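Local coordinates for protein CMP-sialic acid transporter 1 (Zea mays, PDB 6I1R) that probably carries CMP-sialic acid from the cytoplasm into the Golgi in exchange for CMP, and is held here in an outward-facing state with CMP bound, at residues G138-T141 with S142-G146; W193-V196 with Q197-F201. The protein carries 5 engineered substitutions. All blocks are in the same frame, centred on the assembly; numbering follows the deposited sequence.

Interaction 1: G138-T141 with S142-G146; sequences GTTT and SQVKG
The last turn of helix 126-143, where Thr139 and Thr140 meet Ser142, Gln143 and Val144, is a worked example of how a helix spends its final carbonyls. Two of them are each shared by two donors. Thr139 O accepts the backbone N of Gln143 at 3.2 Å, the ordinary helical bond, and also Ser142 OG at 2.6 Å. The hydroxyl gets there because Ser142 OG stands between its own backbone N and carbonyl carbon (chi1 61°), a rotation that turns it back along the helix to the residue three before. Both donors lie moderately tilted from the carbonyl plane. Gln143 CG, its first torsion placing it beside the backbone N, passes the same oxygen at 3.4 Å. One residue on, Val144 N sits nearly in line with the Thr140 carbonyl, 3.0 Å from Thr140 O, although its N-H is bent away from the oxygen (130°), whereas Gln143 N, at the same 3.0 Å from Thr140 O, stands well above the carbonyl plane. Val144 CG2 lies 3.3 Å from Thr140 O. The threonine hydroxyls also turn back along the helix, but to carbonyls before this stretch: Thr139 OG1 and Thr140 OG1 bond to Ala136 O, and Thr141 OG1 to Val137 O. Gln143 OE1 takes a hydrogen bond from Asn106 ND2, while the Ser142 side chain packs on Met270 and Leu271 of helix 259-279. Val144 is the first residue to leave helical backbone angles, and the mixture of three- and four-residue hydrogen-bond spacings leading up to and including its own N-H is typical of a helix C-terminus opening into a loop.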
loop_
_atom_site.group_PDB
_atom_site.type_symbol
_atom_site.label_atom_id
_atom_site.label_comp_id
_atom_site.label_asym_id
_atom_site.label_seq_id
_atom_site.Cartn_x
_atom_site.Cartn_y
_atom_site.Cartn_z
ATOM N N GLY B 138 9.088 -24.728 -11.809
ATOM C CA GLY B 138 9.922 -24.708 -10.601
ATOM C C GLY B 138 9.712 -23.458 -9.762
ATOM O O GLY B 138 9.759 -23.514 -8.530
ATOM N N THR B 139 9.498 -22.328 -10.433
ATOM C CA THR B 139 9.277 -21.047 -9.763
ATOM C C THR B 139 7.876 -21.032 -9.140
ATOM O O THR B 139 7.702 -20.626 -7.991
ATOM C CB THR B 139 9.480 -19.882 -10.739
ATOM O OG1 THR B 139 8.615 -20.084 -11.857
ATOM C CG2 THR B 139 10.912 -19.759 -11.212
ATOM N N THR B 140 6.892 -21.479 -9.915
ATOM C CA THR B 140 5.523 -21.657 -9.431
ATOM C C THR B 140 5.526 -22.532 -8.172
ATOM O O THR B 140 4.874 -22.194 -7.184
ATOM C CB THR B 140 4.631 -22.258 -10.525
ATOM O OG1 THR B 140 4.685 -21.388 -11.656
ATOM C CG2 THR B 140 3.193 -22.444 -10.094
ATOM N N THR B 141 6.274 -23.636 -8.219
ATOM C CA THR B 141 6.341 -24.608 -7.118
ATOM C C THR B 141 6.759 -23.911 -5.815
ATOM O O THR B 141 6.171 -24.163 -4.766
ATOM C CB THR B 141 7.286 -25.767 -7.464
ATOM O OG1 THR B 141 6.660 -26.548 -8.482
ATOM C CG2 THR B 141 7.617 -26.654 -6.283
ATOM N N SER B 142 7.764 -23.043 -5.890
ATOM C CA SER B 142 8.277 -22.343 -4.709
ATOM C C SER B 142 7.238 -21.356 -4.161
ATOM O O SER B 142 7.219 -21.078 -2.963
ATOM C CB SER B 142 9.576 -21.646 -5.022
ATOM O OG SER B 142 9.398 -20.679 -6.045
ATOM N N GLN B 143 6.380 -20.831 -5.032
ATOM C CA GLN B 143 5.411 -19.813 -4.636
ATOM C C GLN B 143 4.149 -20.460 -4.046
ATOM O O GLN B 143 3.475 -19.829 -3.233
ATOM C CB GLN B 143 5.058 -18.926 -5.831
ATOM C CG GLN B 143 6.230 -18.094 -6.333
ATOM C CD GLN B 143 5.786 -16.954 -7.216
ATOM O OE1 GLN B 143 5.780 -17.057 -8.439
ATOM N NE2 GLN B 143 5.398 -15.852 -6.593
ATOM N N VAL B 144 3.835 -21.698 -4.439
ATOM C CA VAL B 144 2.550 -22.341 -4.093
ATOM C C VAL B 144 2.277 -22.189 -2.589
ATOM O O VAL B 144 3.178 -22.335 -1.757
ATOM C CB VAL B 144 2.515 -23.820 -4.532
ATOM C CG1 VAL B 144 1.455 -24.625 -3.790
ATOM C CG2 VAL B 144 2.316 -23.955 -6.035
ATOM N N LYS B 145 1.012 -21.915 -2.268
ATOM C CA LYS B 145 0.581 -21.622 -0.901
ATOM C C LYS B 145 0.628 -22.903 -0.059
ATOM O O LYS B 145 -0.080 -23.872 -0.341
ATOM C CB LYS B 145 -0.830 -21.026 -0.904
ATOM N N GLY B 146 1.457 -22.882 0.982
ATOM C CA GLY B 146 1.671 -24.045 1.835
ATOM C C GLY B 146 0.536 -24.255 2.821
ATOM O O GLY B 146 -0.317 -23.384 3.008
#

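Interaction 2: W193-V196 with Q197-F201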
loop_
_atom_site.group_PDB
_atom_site.type_symbol
_atom_site.label_atom_id
_atom_site.label_comp_id
_atom_site.label_asym_id
_atom_site.label_seq_id
_atom_site.Cartn_x
_atom_site.Cartn_y
_atom_site.Cartn_z
ATOM N N TRP B 193 23.202 4.621 -27.523
ATOM C CA TRP B 193 22.278 5.376 -28.384
ATOM C C TRP B 193 20.929 4.652 -28.468
ATOM O O TRP B 193 19.882 5.296 -28.576
ATOM C CB TRP B 193 22.891 5.617 -29.771
ATOM C CG TRP B 193 21.913 6.083 -30.808
ATOM C CD1 TRP B 193 21.590 5.443 -31.970
ATOM C CD2 TRP B 193 21.116 7.282 -30.778
ATOM N NE1 TRP B 193 20.659 6.162 -32.668
ATOM C CE2 TRP B 193 20.344 7.293 -31.962
ATOM C CE3 TRP B 193 20.979 8.344 -29.877
ATOM C CZ2 TRP B 193 19.454 8.323 -32.260
ATOM C CZ3 TRP B 193 20.098 9.362 -30.171
ATOM C CH2 TRP B 193 19.347 9.350 -31.348
ATOM N N GLN B 194 20.952 3.322 -28.422
ATOM C CA GLN B 194 19.717 2.537 -28.430
ATOM C C GLN B 194 18.970 2.779 -27.112
ATOM O O GLN B 194 17.759 3.021 -27.109
ATOM C CB GLN B 194 20.034 1.060 -28.681
ATOM C CG GLN B 194 20.564 0.794 -30.085
ATOM C CD GLN B 194 20.939 -0.648 -30.323
ATOM O OE1 GLN B 194 21.588 -1.288 -29.500
ATOM N NE2 GLN B 194 20.546 -1.170 -31.475
ATOM N N ASN B 195 19.706 2.746 -26.004
ATOM C CA ASN B 195 19.158 3.081 -24.691
ATOM C C ASN B 195 18.538 4.483 -24.721
ATOM O O ASN B 195 17.414 4.668 -24.261
ATOM C CB ASN B 195 20.222 3.010 -23.592
ATOM C CG ASN B 195 20.671 1.600 -23.275
ATOM O OD1 ASN B 195 20.076 0.632 -23.741
ATOM N ND2 ASN B 195 21.723 1.476 -22.481
ATOM N N VAL B 196 19.269 5.459 -25.261
ATOM C CA VAL B 196 18.835 6.866 -25.209
ATOM C C VAL B 196 17.466 7.004 -25.889
ATOM O O VAL B 196 16.600 7.705 -25.372
ATOM C CB VAL B 196 19.883 7.817 -25.823
ATOM C CG1 VAL B 196 19.280 9.157 -26.226
ATOM C CG2 VAL B 196 21.063 8.032 -24.885
ATOM N N GLN B 197 17.268 6.339 -27.026
ATOM C CA GLN B 197 15.990 6.412 -27.744
ATOM C C GLN B 197 14.914 5.654 -26.959
ATOM O O GLN B 197 13.801 6.151 -26.762
ATOM C CB GLN B 197 16.098 5.797 -29.141
ATOM C CG GLN B 197 17.143 6.439 -30.039
ATOM C CD GLN B 197 17.530 5.494 -31.148
ATOM O OE1 GLN B 197 16.844 5.384 -32.163
ATOM N NE2 GLN B 197 18.626 4.779 -30.947
ATOM N N LEU B 198 15.264 4.443 -26.535
ATOM C CA LEU B 198 14.351 3.566 -25.804
ATOM C C LEU B 198 13.822 4.286 -24.558
ATOM O O LEU B 198 12.611 4.373 -24.356
ATOM C CB LEU B 198 15.100 2.283 -25.427
ATOM C CG LEU B 198 14.289 1.227 -24.676
ATOM C CD1 LEU B 198 13.131 0.719 -25.525
ATOM C CD2 LEU B 198 15.179 0.071 -24.244
ATOM N N TYR B 199 14.738 4.811 -23.748
ATOM C CA TYR B 199 14.401 5.368 -22.434
ATOM C C TYR B 199 13.847 6.794 -22.559
ATOM O O TYR B 199 13.288 7.310 -21.593
ATOM C CB TYR B 199 15.622 5.333 -21.509
ATOM C CG TYR B 199 16.165 3.953 -21.232
ATOM C CD1 TYR B 199 15.317 2.875 -21.024
ATOM C CD2 TYR B 199 17.530 3.721 -21.159
ATOM C CE1 TYR B 199 15.808 1.605 -20.766
ATOM C CE2 TYR B 199 18.038 2.458 -20.899
ATOM C CZ TYR B 199 17.173 1.397 -20.699
ATOM O OH TYR B 199 17.659 0.149 -20.440
ATOM N N THR B 200 14.002 7.433 -23.717
ATOM C CA THR B 200 13.353 8.727 -23.952
ATOM C C THR B 200 11.837 8.509 -24.025
ATOM O O THR B 200 11.072 9.167 -23.317
ATOM C CB THR B 200 13.913 9.416 -25.204
ATOM O OG1 THR B 200 15.216 9.896 -24.876
ATOM C CG2 THR B 200 13.064 10.570 -25.691
ATOM N N PHE B 201 11.418 7.566 -24.863
ATOM C CA PHE B 201 9.998 7.262 -25.036
ATOM C C PHE B 201 9.407 6.747 -23.718
ATOM O O PHE B 201 8.258 7.052 -23.392
ATOM C CB PHE B 201 9.799 6.269 -26.183
ATOM C CG PHE B 201 9.988 6.864 -27.556
ATOM C CD1 PHE B 201 9.154 7.875 -28.008
ATOM C CD2 PHE B 201 10.996 6.415 -28.397
ATOM C CE1 PHE B 201 9.325 8.427 -29.269
ATOM C CE2 PHE B 201 11.162 6.967 -29.659
ATOM C CZ PHE B 201 10.327 7.970 -30.094
#
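Gln197 folds back over the indole of Trp193, four residues earlier on helix 191-216, and its atoms can be followed outward one by one. CB passes Gln194 O at 3.8 Å. CG, set beside the backbone N (chi1 -59°), sits over the face of the six-membered ring, 3.8 Å from its centroid, in a CH-pi contact. The chain runs on extended to CD, 3.4 Å from Trp193 CE2, and the last torsion (chi3 82°) lays the amide on the indole, the two planes 17° apart. At the tip, OE1 stays 3.9 Å from Trp193 NE1 and Trp193 CZ2, while NE2 rides above the same indole face and donates a nearly straight bond of 2.7 Å to Trp193 O. Gln197 N binds that oxygen too, from the opposite face of the carbonyl plane. With an alanine in place of Trp193 the bond from NE2 could persist, but CG and the amide would probably lose the flat surface they lie on, opening a gap beside them and leaving the amide freer to turn. The Asn195 side chain runs alongside the Tyr199 ring, CB lying 3.5 Å from Tyr199 CE2, and Thr200 OG1 donates to Val196 O at 2.6 Å. Asn195 OD1 bonds to Ser251 of helix 234-256, and Leu198 leans on Pro78 of helix 76-92. Trp193 and Thr200 face helix 37-59, where Tyr199 touches Glu42 and Lys45, two residues of the CMP pocket.

Neither interaction closes a loop: each lies within one continuous run of chain, and together they illustrate how local bonding can recur at distant points of a helical transporter. Coming from the N terminus, interaction 1 is met first, at the C-terminal end of helix 126-143; a loop and helix 160-186 follow before interaction 2 appears near the start of helix 191-216. The two stand in series, neither nesting nor crossing, on opposite sides of the chain's centre with their own centres 36 Å apart. Interaction 1 belongs with helices 98-104, 259-279 and 287-304, and interaction 2 with helices 37-59, 76-92 and 234-256, where the Tyr199 side chain comes within about 6 Å of the bound CMP.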